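Local coordinates for chitin oligosaccharide binding protein NagB2 (Paenibacillus sp. FPU-7, PDB 7EHU) that binds chitin oligosaccharides such as N,N'-diacetylchitobiose and triacetylchitotriose, probably delivering them for uptake as an extracellular solute-binding protein, at residues A[121-129]-A[354-362]; A[147-158]-A[269-279]. One frame throughout, in Å; residues are numbered along the deposited sequence. Where two conformers were deposited one is given.

Contact 1: residues A[121-129]-A[354-362]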
loop_
_atom_site.group_PDB
_atom_site.type_symbol
_atom_site.label_atom_id
_atom_site.label_comp_id
_atom_site.label_asym_id
_atom_site.label_seq_id
_atom_site.Cartn_x
_atom_site.Cartn_y
_atom_site.Cartn_z
ATOM N N LEU A 121 21.054 7.963 -16.550
ATOM C CA LEU A 121 19.920 7.433 -17.293
ATOM C C LEU A 121 18.883 8.495 -17.655
ATOM O O LEU A 121 17.858 8.159 -18.248
ATOM C CB LEU A 121 19.249 6.323 -16.484
ATOM C CG LEU A 121 20.118 5.100 -16.215
ATOM C CD1 LEU A 121 19.333 4.077 -15.392
ATOM C CD2 LEU A 121 20.641 4.476 -17.489
ATOM N N GLY A 122 19.110 9.759 -17.306
ATOM C CA GLY A 122 18.141 10.797 -17.586
ATOM C C GLY A 122 16.889 10.780 -16.737
ATOM O O GLY A 122 15.883 11.377 -17.135
ATOM N N LEU A 123 16.938 10.155 -15.560
ATOM C CA LEU A 123 15.765 9.883 -14.735
ATOM C C LEU A 123 15.662 10.784 -13.508
ATOM O O LEU A 123 14.713 10.637 -12.740
ATOM C CB LEU A 123 15.782 8.407 -14.301
ATOM C CG LEU A 123 15.433 7.388 -15.390
ATOM C CD1 LEU A 123 15.767 5.969 -14.890
ATOM C CD2 LEU A 123 13.979 7.469 -15.811
ATOM N N GLU A 124 16.592 11.724 -13.304
ATOM C CA GLU A 124 16.655 12.415 -12.014
ATOM C C GLU A 124 15.342 13.060 -11.615
ATOM O O GLU A 124 14.958 13.036 -10.440
ATOM C CB GLU A 124 17.696 13.534 -12.058
ATOM C CG GLU A 124 19.078 13.068 -12.244
ATOM C CD GLU A 124 20.015 14.220 -12.382
ATOM O OE1 GLU A 124 20.634 14.561 -11.356
ATOM O OE2 GLU A 124 20.055 14.811 -13.502
ATOM N N ASP A 125 14.691 13.713 -12.566
ATOM C CA ASP A 125 13.516 14.542 -12.333
ATOM C C ASP A 125 12.207 13.887 -12.766
ATOM O O ASP A 125 11.181 14.575 -12.851
ATOM C CB ASP A 125 13.674 15.854 -13.103
ATOM C CG ASP A 125 15.031 16.480 -12.894
ATOM O OD1 ASP A 125 15.235 16.999 -11.788
ATOM O OD2 ASP A 125 15.880 16.489 -13.819
ATOM N N LYS A 126 12.217 12.594 -13.072
ATOM C CA LYS A 126 11.099 11.955 -13.751
ATOM C C LYS A 126 10.024 11.428 -12.815
ATOM O O LYS A 126 8.934 11.088 -13.274
ATOM C CB LYS A 126 11.629 10.822 -14.634
ATOM C CG LYS A 126 12.117 11.241 -15.999
ATOM C CD LYS A 126 12.994 12.465 -16.039
ATOM C CE LYS A 126 13.257 12.872 -17.495
ATOM N NZ LYS A 126 14.321 13.858 -17.511
ATOM N N PHE A 127 10.290 11.332 -11.529
ATOM C CA PHE A 127 9.349 10.755 -10.580
ATOM C C PHE A 127 8.542 11.846 -9.893
ATOM O O PHE A 127 9.060 12.898 -9.551
ATOM C CB PHE A 127 10.105 9.895 -9.555
ATOM C CG PHE A 127 10.754 8.681 -10.177
ATOM C CD1 PHE A 127 11.995 8.767 -10.779
ATOM C CD2 PHE A 127 10.099 7.460 -10.223
ATOM C CE1 PHE A 127 12.570 7.680 -11.369
ATOM C CE2 PHE A 127 10.671 6.373 -10.826
ATOM C CZ PHE A 127 11.909 6.474 -11.385
ATOM N N PHE A 128 7.264 11.579 -9.651
ATOM C CA PHE A 128 6.469 12.546 -8.901
ATOM C C PHE A 128 7.125 12.866 -7.558
ATOM O O PHE A 128 7.214 14.033 -7.162
ATOM C CB PHE A 128 5.046 12.024 -8.683
ATOM C CG PHE A 128 4.199 12.009 -9.921
ATOM C CD1 PHE A 128 3.691 13.174 -10.458
ATOM C CD2 PHE A 128 3.923 10.820 -10.559
ATOM C CE1 PHE A 128 2.905 13.132 -11.605
ATOM C CE2 PHE A 128 3.146 10.791 -11.696
ATOM C CZ PHE A 128 2.648 11.939 -12.216
ATOM N N GLU A 129 7.521 11.842 -6.807
ATOM C CA GLU A 129 8.053 12.038 -5.461
ATOM C C GLU A 129 8.991 10.907 -5.084
ATOM O O GLU A 129 8.549 9.756 -4.986
ATOM C CB GLU A 129 6.930 12.087 -4.430
ATOM C CG GLU A 129 6.031 13.291 -4.489
ATOM C CD GLU A 129 4.983 13.337 -3.379
ATOM O OE1 GLU A 129 5.022 12.505 -2.431
ATOM O OE2 GLU A 129 4.162 14.283 -3.404
ATOM N N ARG A 354 -2.737 0.530 -13.237
ATOM C CA ARG A 354 -1.682 0.800 -12.265
ATOM C C ARG A 354 -1.244 2.265 -12.378
ATOM O O ARG A 354 -0.986 2.776 -13.467
ATOM C CB ARG A 354 -0.515 -0.192 -12.430
ATOM C CG ARG A 354 -0.929 -1.707 -12.387
ATOM C CD ARG A 354 0.110 -2.701 -11.775
ATOM N NE ARG A 354 1.274 -2.886 -12.659
ATOM C CZ ARG A 354 1.292 -3.655 -13.749
ATOM N NH1 ARG A 354 0.231 -4.357 -14.155
ATOM N NH2 ARG A 354 2.387 -3.704 -14.479
ATOM N N VAL A 355 -1.186 2.931 -11.237
ATOM C CA VAL A 355 -0.993 4.374 -11.106
ATOM C C VAL A 355 0.464 4.756 -11.340
ATOM O O VAL A 355 1.319 4.272 -10.595
ATOM C CB VAL A 355 -1.406 4.779 -9.679
ATOM C CG1 VAL A 355 -1.032 6.201 -9.357
ATOM C CG2 VAL A 355 -2.887 4.528 -9.434
ATOM N N PRO A 356 0.802 5.620 -12.312
ATOM C CA PRO A 356 2.228 5.883 -12.584
ATOM C C PRO A 356 2.980 6.495 -11.413
ATOM O O PRO A 356 2.441 7.279 -10.624
ATOM C CB PRO A 356 2.197 6.860 -13.761
ATOM C CG PRO A 356 0.911 6.534 -14.453
ATOM C CD PRO A 356 -0.064 6.207 -13.361
ATOM N N SER A 357 4.259 6.138 -11.327
ATOM C CA SER A 357 5.192 6.879 -10.485
ATOM C C SER A 357 5.993 7.918 -11.253
ATOM O O SER A 357 6.653 8.754 -10.624
ATOM C CB SER A 357 6.160 5.921 -9.799
ATOM O OG SER A 357 6.895 5.224 -10.781
ATOM N N MET A 358 5.963 7.878 -12.587
ATOM C CA MET A 358 6.719 8.775 -13.450
ATOM C C MET A 358 5.765 9.743 -14.119
ATOM O O MET A 358 4.615 9.403 -14.394
ATOM C CB MET A 358 7.430 7.942 -14.526
ATOM C CG MET A 358 8.549 7.074 -13.926
ATOM S SD MET A 358 9.382 6.072 -15.157
ATOM C CE MET A 358 10.358 7.374 -15.954
ATOM N N LYS A 359 6.255 10.957 -14.352
ATOM C CA LYS A 359 5.462 12.039 -14.926
ATOM C C LYS A 359 5.278 11.896 -16.431
ATOM O O LYS A 359 6.128 11.376 -17.135
ATOM C CB LYS A 359 6.170 13.379 -14.676
ATOM C CG LYS A 359 6.382 13.737 -13.214
ATOM C CD LYS A 359 7.266 14.959 -13.058
ATOM C CE LYS A 359 7.989 14.986 -11.757
ATOM N NZ LYS A 359 9.030 16.020 -11.705
ATOM N N GLY A 360 4.163 12.415 -16.929
ATOM C CA GLY A 360 3.983 12.537 -18.360
ATOM C C GLY A 360 3.325 11.384 -19.083
ATOM O O GLY A 360 3.298 11.395 -20.320
ATOM N N VAL A 361 2.800 10.390 -18.370
ATOM C CA VAL A 361 2.056 9.326 -19.042
ATOM C C VAL A 361 0.758 9.928 -19.578
ATOM O O VAL A 361 -0.011 10.487 -18.795
ATOM C CB VAL A 361 1.771 8.165 -18.078
ATOM C CG1 VAL A 361 0.872 7.144 -18.739
ATOM C CG2 VAL A 361 3.063 7.548 -17.569
ATOM N N PRO A 362 0.456 9.849 -20.874
ATOM C CA PRO A 362 -0.799 10.433 -21.367
ATOM C C PRO A 362 -2.017 9.708 -20.814
ATOM O O PRO A 362 -1.968 8.529 -20.452
ATOM C CB PRO A 362 -0.698 10.268 -22.891
ATOM C CG PRO A 362 0.730 10.017 -23.175
ATOM C CD PRO A 362 1.258 9.292 -21.979
HETATM O O HOH W 1 7.065 9.059 -7.837
#
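K359 lays its aliphatic chain over one face of the F128 ring, with CG 4.1 Å from the ring centroid and displaced toward the rim, a CH-pi contact; the CE2 corner of the same ring leans obliquely on the M358 carbonyl. W314 also meets this ring. The F127 ring has CG of M358 over one face, CG lying 4.2 Å from the centroid, while SD stands obliquely beside it in a Met-aromatic contact. The M358 chain bends only at its last torsion (chi3 75°), which swings CE away from the ring to end 3.6 Å from L123 CD2. A flexible thioether thus suits a place between a flat ring and a branched leucine. K359 stays extended beyond CG, so that its apolar part serves the ring while NZ donates a hydrogen bond to D125 O at 2.8 Å. Its backbone N donates to K126 O at 2.9 Å, and F128 N returns a bond to S357 O at 3.0 Å (N-H...O 161°). S357 O also accepts from water 1, which in turn takes the N-H of E129. S357 OG turns instead to P143 O. Loop 121-129 leaves helix 115-121 through a Schellman motif at G122, whose positive phi a glycine adopts readily. The arrangement is a single beta bridge, F127 with M358, tying the loop after helix 115-121 to the loop after helix 342-352, in a protein of the periplasmic-binding-protein clan.

Contact 2: residues A[147-158]-A[269-279]. With NAG (2-acetamido-2-deoxy-beta-D-glucopyranose), chain B; NAG (2-acetamido-2-deoxy-beta-D-glucopyranose), chain C; NAG (2-acetamido-2-deoxy-beta-D-glucopyranose), chain D.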
loop_
_atom_site.group_PDB
_atom_site.type_symbol
_atom_site.label_atom_id
_atom_site.label_comp_id
_atom_site.label_asym_id
_atom_site.label_seq_id
_atom_site.Cartn_x
_atom_site.Cartn_y
_atom_site.Cartn_z
ATOM N N PHE A 147 0.035 5.366 -4.979
ATOM C CA PHE A 147 -1.170 4.795 -4.396
ATOM C C PHE A 147 -1.964 5.866 -3.667
ATOM O O PHE A 147 -1.419 6.868 -3.196
ATOM C CB PHE A 147 -0.885 3.619 -3.420
ATOM C CG PHE A 147 -0.463 4.061 -2.038
ATOM C CD1 PHE A 147 0.850 4.470 -1.775
ATOM C CD2 PHE A 147 -1.378 4.091 -1.012
ATOM C CE1 PHE A 147 1.215 4.894 -0.517
ATOM C CE2 PHE A 147 -1.006 4.521 0.263
ATOM C CZ PHE A 147 0.277 4.941 0.500
ATOM N N VAL A 148 -3.271 5.620 -3.574
ATOM C CA VAL A 148 -4.107 6.179 -2.522
ATOM C C VAL A 148 -4.892 5.016 -1.924
ATOM O O VAL A 148 -5.034 3.956 -2.548
ATOM C CB VAL A 148 -5.079 7.275 -3.015
ATOM C CG1 VAL A 148 -4.305 8.534 -3.391
ATOM C CG2 VAL A 148 -5.953 6.793 -4.150
ATOM N N GLU A 149 -5.410 5.218 -0.700
ATOM C CA GLU A 149 -6.344 4.295 -0.066
ATOM C C GLU A 149 -7.663 5.010 0.146
ATOM O O GLU A 149 -7.678 6.204 0.436
ATOM C CB GLU A 149 -5.792 3.722 1.252
ATOM C CG GLU A 149 -4.540 2.875 1.036
ATOM C CD GLU A 149 -3.957 2.258 2.272
ATOM O OE1 GLU A 149 -4.607 2.281 3.353
ATOM O OE2 GLU A 149 -2.807 1.746 2.157
ATOM N N GLY A 150 -8.748 4.258 -0.018
ATOM C CA GLY A 150 -10.086 4.801 0.103
ATOM C C GLY A 150 -11.097 3.686 -0.045
ATOM O O GLY A 150 -10.736 2.514 -0.101
ATOM N N PHE A 151 -12.378 4.062 -0.096
ATOM C CA PHE A 151 -13.475 3.100 -0.195
ATOM C C PHE A 151 -13.895 2.882 -1.642
ATOM O O PHE A 151 -14.474 3.770 -2.269
ATOM C CB PHE A 151 -14.694 3.560 0.601
ATOM C CG PHE A 151 -14.548 3.432 2.086
ATOM C CD1 PHE A 151 -14.715 2.215 2.724
ATOM C CD2 PHE A 151 -14.243 4.547 2.851
ATOM C CE1 PHE A 151 -14.584 2.108 4.103
ATOM C CE2 PHE A 151 -14.126 4.447 4.223
ATOM C CZ PHE A 151 -14.299 3.231 4.847
ATOM N N TYR A 152 -13.630 1.692 -2.159
ATOM C CA TYR A 152 -14.371 1.210 -3.307
ATOM C C TYR A 152 -15.773 0.834 -2.820
ATOM O O TYR A 152 -15.931 0.306 -1.716
ATOM C CB TYR A 152 -13.697 -0.040 -3.856
ATOM C CG TYR A 152 -12.334 0.180 -4.467
ATOM C CD1 TYR A 152 -12.182 0.469 -5.817
ATOM C CD2 TYR A 152 -11.182 0.057 -3.687
ATOM C CE1 TYR A 152 -10.925 0.626 -6.387
ATOM C CE2 TYR A 152 -9.954 0.217 -4.235
ATOM C CZ TYR A 152 -9.818 0.488 -5.582
ATOM O OH TYR A 152 -8.548 0.624 -6.104
ATOM N N TYR A 153 -16.804 1.101 -3.615
ATOM C CA TYR A 153 -18.151 0.764 -3.172
ATOM C C TYR A 153 -19.018 0.321 -4.341
ATOM O O TYR A 153 -18.786 0.659 -5.505
ATOM C CB TYR A 153 -18.791 1.895 -2.349
ATOM C CG TYR A 153 -19.457 3.002 -3.133
ATOM C CD1 TYR A 153 -18.715 4.062 -3.644
ATOM C CD2 TYR A 153 -20.840 3.035 -3.294
ATOM C CE1 TYR A 153 -19.320 5.097 -4.306
ATOM C CE2 TYR A 153 -21.460 4.079 -3.963
ATOM C CZ TYR A 153 -20.697 5.112 -4.460
ATOM O OH TYR A 153 -21.322 6.133 -5.114
ATOM N N ASN A 154 -20.008 -0.487 -3.994
ATOM C CA ASN A 154 -20.954 -1.054 -4.946
ATOM C C ASN A 154 -22.159 -0.128 -5.052
ATOM O O ASN A 154 -22.935 0.009 -4.105
ATOM C CB ASN A 154 -21.308 -2.454 -4.478
ATOM C CG ASN A 154 -22.178 -3.194 -5.448
ATOM O OD1 ASN A 154 -23.087 -2.623 -6.056
ATOM N ND2 ASN A 154 -21.865 -4.462 -5.653
ATOM N N THR A 155 -22.288 0.517 -6.205
ATOM C CA THR A 155 -23.343 1.500 -6.386
ATOM C C THR A 155 -24.710 0.833 -6.446
ATOM O O THR A 155 -25.716 1.463 -6.097
ATOM C CB THR A 155 -23.093 2.316 -7.663
ATOM O OG1 THR A 155 -22.827 1.442 -8.776
ATOM C CG2 THR A 155 -21.914 3.259 -7.490
ATOM N N LYS A 156 -24.764 -0.428 -6.882
ATOM C CA LYS A 156 -26.021 -1.178 -6.904
ATOM C C LYS A 156 -26.472 -1.530 -5.495
ATOM O O LYS A 156 -27.632 -1.325 -5.141
ATOM C CB LYS A 156 -25.812 -2.455 -7.727
ATOM C CG LYS A 156 -26.999 -3.325 -8.096
ATOM C CD LYS A 156 -27.157 -4.291 -6.951
ATOM C CE LYS A 156 -28.097 -5.440 -7.183
ATOM N NZ LYS A 156 -28.246 -6.300 -5.933
ATOM N N LEU A 157 -25.570 -2.080 -4.676
ATOM C CA LEU A 157 -25.953 -2.428 -3.316
ATOM C C LEU A 157 -26.307 -1.185 -2.517
ATOM O O LEU A 157 -27.236 -1.207 -1.704
ATOM C CB LEU A 157 -24.829 -3.206 -2.636
ATOM C CG LEU A 157 -24.557 -4.607 -3.174
ATOM C CD1 LEU A 157 -23.322 -5.184 -2.502
ATOM C CD2 LEU A 157 -25.753 -5.553 -2.998
ATOM N N PHE A 158 -25.573 -0.084 -2.715
ATOM C CA PHE A 158 -25.949 1.160 -2.054
ATOM C C PHE A 158 -27.375 1.554 -2.431
ATOM O O PHE A 158 -28.191 1.861 -1.563
ATOM C CB PHE A 158 -24.963 2.294 -2.399
ATOM C CG PHE A 158 -23.790 2.430 -1.445
ATOM C CD1 PHE A 158 -23.083 1.317 -1.006
ATOM C CD2 PHE A 158 -23.370 3.680 -1.009
ATOM C CE1 PHE A 158 -21.980 1.450 -0.164
ATOM C CE2 PHE A 158 -22.280 3.814 -0.153
ATOM C CZ PHE A 158 -21.601 2.692 0.283
ATOM N N ALA A 269 -20.360 -7.829 -0.354
ATOM C CA ALA A 269 -20.279 -6.770 0.641
ATOM C C ALA A 269 -20.312 -5.444 -0.100
ATOM O O ALA A 269 -19.913 -5.367 -1.258
ATOM C CB ALA A 269 -18.999 -6.839 1.465
ATOM N N ALA A 270 -20.765 -4.391 0.574
ATOM C CA ALA A 270 -21.068 -3.142 -0.124
ATOM C C ALA A 270 -19.864 -2.238 -0.384
ATOM O O ALA A 270 -19.935 -1.397 -1.282
ATOM C CB ALA A 270 -22.114 -2.352 0.664
ATOM N N MET A 271 -18.783 -2.364 0.375
ATOM C CA MET A 271 -17.614 -1.520 0.163
ATOM C C MET A 271 -16.370 -2.235 0.648
ATOM O O MET A 271 -16.436 -3.256 1.332
ATOM C CB MET A 271 -17.768 -0.152 0.835
ATOM C CG MET A 271 -17.759 -0.215 2.351
ATOM S SD MET A 271 -18.349 1.297 3.161
ATOM C CE MET A 271 -20.090 0.921 3.248
ATOM N N LEU A 272 -15.227 -1.657 0.297
ATOM C CA LEU A 272 -13.919 -2.247 0.571
ATOM C C LEU A 272 -12.926 -1.109 0.715
ATOM O O LEU A 272 -12.793 -0.306 -0.210
ATOM C CB LEU A 272 -13.502 -3.139 -0.602
ATOM C CG LEU A 272 -12.116 -3.771 -0.516
ATOM C CD1 LEU A 272 -12.159 -5.009 0.384
ATOM C CD2 LEU A 272 -11.607 -4.157 -1.865
ATOM N N PHE A 273 -12.247 -1.021 1.849
ATOM C CA PHE A 273 -11.201 -0.028 2.036
ATOM C C PHE A 273 -9.884 -0.635 1.566
ATOM O O PHE A 273 -9.442 -1.657 2.108
ATOM C CB PHE A 273 -11.118 0.442 3.495
ATOM C CG PHE A 273 -10.325 1.704 3.632
ATOM C CD1 PHE A 273 -10.935 2.928 3.447
ATOM C CD2 PHE A 273 -8.958 1.675 3.842
ATOM C CE1 PHE A 273 -10.208 4.102 3.502
ATOM C CE2 PHE A 273 -8.221 2.861 3.876
ATOM C CZ PHE A 273 -8.839 4.066 3.719
ATOM N N ASP A 274 -9.300 -0.070 0.521
ATOM C CA ASP A 274 -8.136 -0.702 -0.079
ATOM C C ASP A 274 -7.329 0.328 -0.845
ATOM O O ASP A 274 -7.773 1.460 -1.077
ATOM C CB ASP A 274 -8.568 -1.853 -1.002
ATOM C CG ASP A 274 -7.600 -3.019 -1.009
ATOM O OD1 ASP A 274 -6.374 -2.805 -0.822
ATOM O OD2 ASP A 274 -8.047 -4.136 -1.284
ATOM N N GLY A 275 -6.118 -0.086 -1.225
ATOM C CA GLY A 275 -5.273 0.729 -2.048
ATOM C C GLY A 275 -5.627 0.653 -3.513
ATOM O O GLY A 275 -6.281 -0.282 -3.980
ATOM N N SER A 276 -5.156 1.651 -4.258
ATOM C CA SER A 276 -5.532 1.782 -5.663
ATOM C C SER A 276 -4.931 0.692 -6.519
ATOM O O SER A 276 -5.388 0.494 -7.650
ATOM C CB SER A 276 -5.253 3.184 -6.177
ATOM O OG SER A 276 -3.950 3.608 -5.841
ATOM N N TRP A 277 -3.968 -0.055 -5.985
ATOM C CA TRP A 277 -3.415 -1.231 -6.665
ATOM C C TRP A 277 -4.409 -2.385 -6.743
ATOM O O TRP A 277 -4.127 -3.371 -7.429
ATOM C CB TRP A 277 -2.122 -1.682 -5.928
ATOM C CG TRP A 277 -2.439 -2.102 -4.511
ATOM C CD1 TRP A 277 -3.062 -3.256 -4.110
ATOM C CD2 TRP A 277 -2.222 -1.343 -3.311
ATOM N NE1 TRP A 277 -3.260 -3.260 -2.756
ATOM C CE2 TRP A 277 -2.751 -2.092 -2.240
ATOM C CE3 TRP A 277 -1.631 -0.105 -3.044
ATOM C CZ2 TRP A 277 -2.719 -1.631 -0.931
ATOM C CZ3 TRP A 277 -1.593 0.347 -1.744
ATOM C CH2 TRP A 277 -2.125 -0.417 -0.700
ATOM N N ALA A 278 -5.574 -2.252 -6.102
ATOM C CA ALA A 278 -6.616 -3.274 -6.165
ATOM C C ALA A 278 -7.535 -3.103 -7.366
ATOM O O ALA A 278 -8.356 -3.985 -7.631
ATOM C CB ALA A 278 -7.478 -3.213 -4.894
ATOM N N THR A 279 -7.440 -1.978 -8.091
ATOM C CA THR A 279 -8.428 -1.674 -9.128
ATOM C C THR A 279 -8.560 -2.791 -10.150
ATOM O O THR A 279 -9.675 -3.122 -10.570
ATOM C CB THR A 279 -8.088 -0.351 -9.810
ATOM O OG1 THR A 279 -8.257 0.691 -8.860
ATOM C CG2 THR A 279 -8.986 -0.080 -11.020
HETATM C C1 NAG B . -0.705 -5.652 -8.716
HETATM C C2 NAG B . -1.297 -6.151 -7.386
HETATM C C3 NAG B . -0.898 -5.236 -6.236
HETATM C C4 NAG B . 0.577 -4.849 -6.287
HETATM C C5 NAG B . 1.004 -4.474 -7.698
HETATM C C6 NAG B . 2.485 -4.222 -7.826
HETATM C C7 NAG B . -3.495 -7.297 -7.470
HETATM C C8 NAG B . -4.982 -7.087 -7.601
HETATM N N2 NAG B . -2.747 -6.188 -7.491
HETATM O O1 NAG B . -0.963 -6.554 -9.735
HETATM O O3 NAG B . -1.237 -5.888 -5.014
HETATM O O4 NAG B . 0.748 -3.645 -5.542
HETATM O O5 NAG B . 0.671 -5.527 -8.602
HETATM O O6 NAG B . 3.247 -5.253 -7.225
HETATM O O7 NAG B . -2.997 -8.414 -7.322
HETATM C C1 NAG C . 1.312 -3.730 -4.242
HETATM C C2 NAG C . 1.674 -2.303 -3.871
HETATM C C3 NAG C . 2.071 -2.206 -2.401
HETATM C C4 NAG C . 1.061 -2.900 -1.497
HETATM C C5 NAG C . 0.826 -4.311 -2.020
HETATM C C6 NAG C . -0.206 -5.096 -1.250
HETATM C C7 NAG C . 2.638 -1.015 -5.759
HETATM C C8 NAG C . 3.901 -0.689 -6.490
HETATM N N2 NAG C . 2.772 -1.831 -4.704
HETATM O O3 NAG C . 2.193 -0.828 -2.084
HETATM O O4 NAG C . 1.602 -3.013 -0.183
HETATM O O5 NAG C . 0.352 -4.224 -3.369
HETATM O O6 NAG C . -0.297 -6.429 -1.740
HETATM O O7 NAG C . 1.557 -0.543 -6.097
HETATM C C1 NAG D . 1.017 -2.242 0.828
HETATM C C2 NAG D . 1.639 -2.661 2.139
HETATM C C3 NAG D . 1.193 -1.734 3.268
HETATM C C4 NAG D . 1.475 -0.281 2.903
HETATM C C5 NAG D . 0.853 0.056 1.551
HETATM C C6 NAG D . 1.179 1.454 1.069
HETATM C C7 NAG D . 2.280 -4.997 2.503
HETATM C C8 NAG D . 1.807 -6.374 2.883
HETATM N N2 NAG D . 1.344 -4.046 2.464
HETATM O O3 NAG D . 1.889 -2.110 4.450
HETATM O O4 NAG D . 0.929 0.620 3.861
HETATM O O5 NAG D . 1.326 -0.875 0.565
HETATM O O6 NAG D . 2.577 1.648 0.919
HETATM O O7 NAG D . 3.462 -4.755 2.257
HETATM O O HOH W 2 -7.746 3.223 -3.249
HETATM O O HOH W 3 -19.797 -5.481 -3.945
#
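W277 lies beside F147, CZ3 meeting F147 CB at 3.7 Å. Followed outward, its CB is 3.5 Å from O4 of NAG (chain B), and the first torsion (chi1 63°, CG between the backbone N and the carbonyl carbon) lays the indole face against the sugars. CD1 comes close to O3 of NAG (chain B), C4 of NAG (chain C) lies over the indole face, and CH2 ends 3.7 Å from O5 of NAG (chain D). G275 CA supports the opposite face, where a side chain would clash with the indole, hence the glycine. E149 OE2 approaches the edge; NE1 is hydrogen-bonded to the hydroxyl of Y257. With the indole cut back to an alanine, NAG (chain C) would probably lose its flat surface, F147 CB its neighbour and the Y257 hydroxyl its NE1 partner. The W277 carbonyl accepts from N2 of NAG (chain B) at 3.1 Å (N-H...O 170°). F147 adds C6 of NAG (chain D) over its own face. Farther along, the edge of F273 points at the face of F151, planes at 75°. On the other side of the sheet, Y152 OH shares a 2.8 Å hydrogen bond with T279 OG1. Strands 138-154 and 271-275 run antiparallel, G150-D274 and Y152-L272 being hydrogen-bonded pairs and F151-F273 a non-hydrogen-bonded one. Helices 197-212 and 170-182 touch F151 and M271 respectively, helix 369-379 touches V148 and Y152, and on its other edge strand 138-154 hydrogen-bonds through the backbones of F151 and Y153 to strand 294-297.

Overall arrangement
Contact 2 is nested along the chain inside the loop closed by contact 1: 121-129 comes first, then 147-158 and 269-279, and 354-362 last. Their centres are about 26 Å apart, yet they touch where V355 CG2 packs 3.9 Å from S276 OG. Strand 138-154 connects them, since P143 in its earlier part bonds to contact 1 while its later part forms one side of contact 2; strand 309-320 borders both. Contact 2 is buried and supplies F147 and W277 to the glycan pocket at one end, whereas contact 1 is partly exposed, with the side chain of S357 about 8 Å from a bound sugar. The pocket is thus built from widely separated parts of the chain.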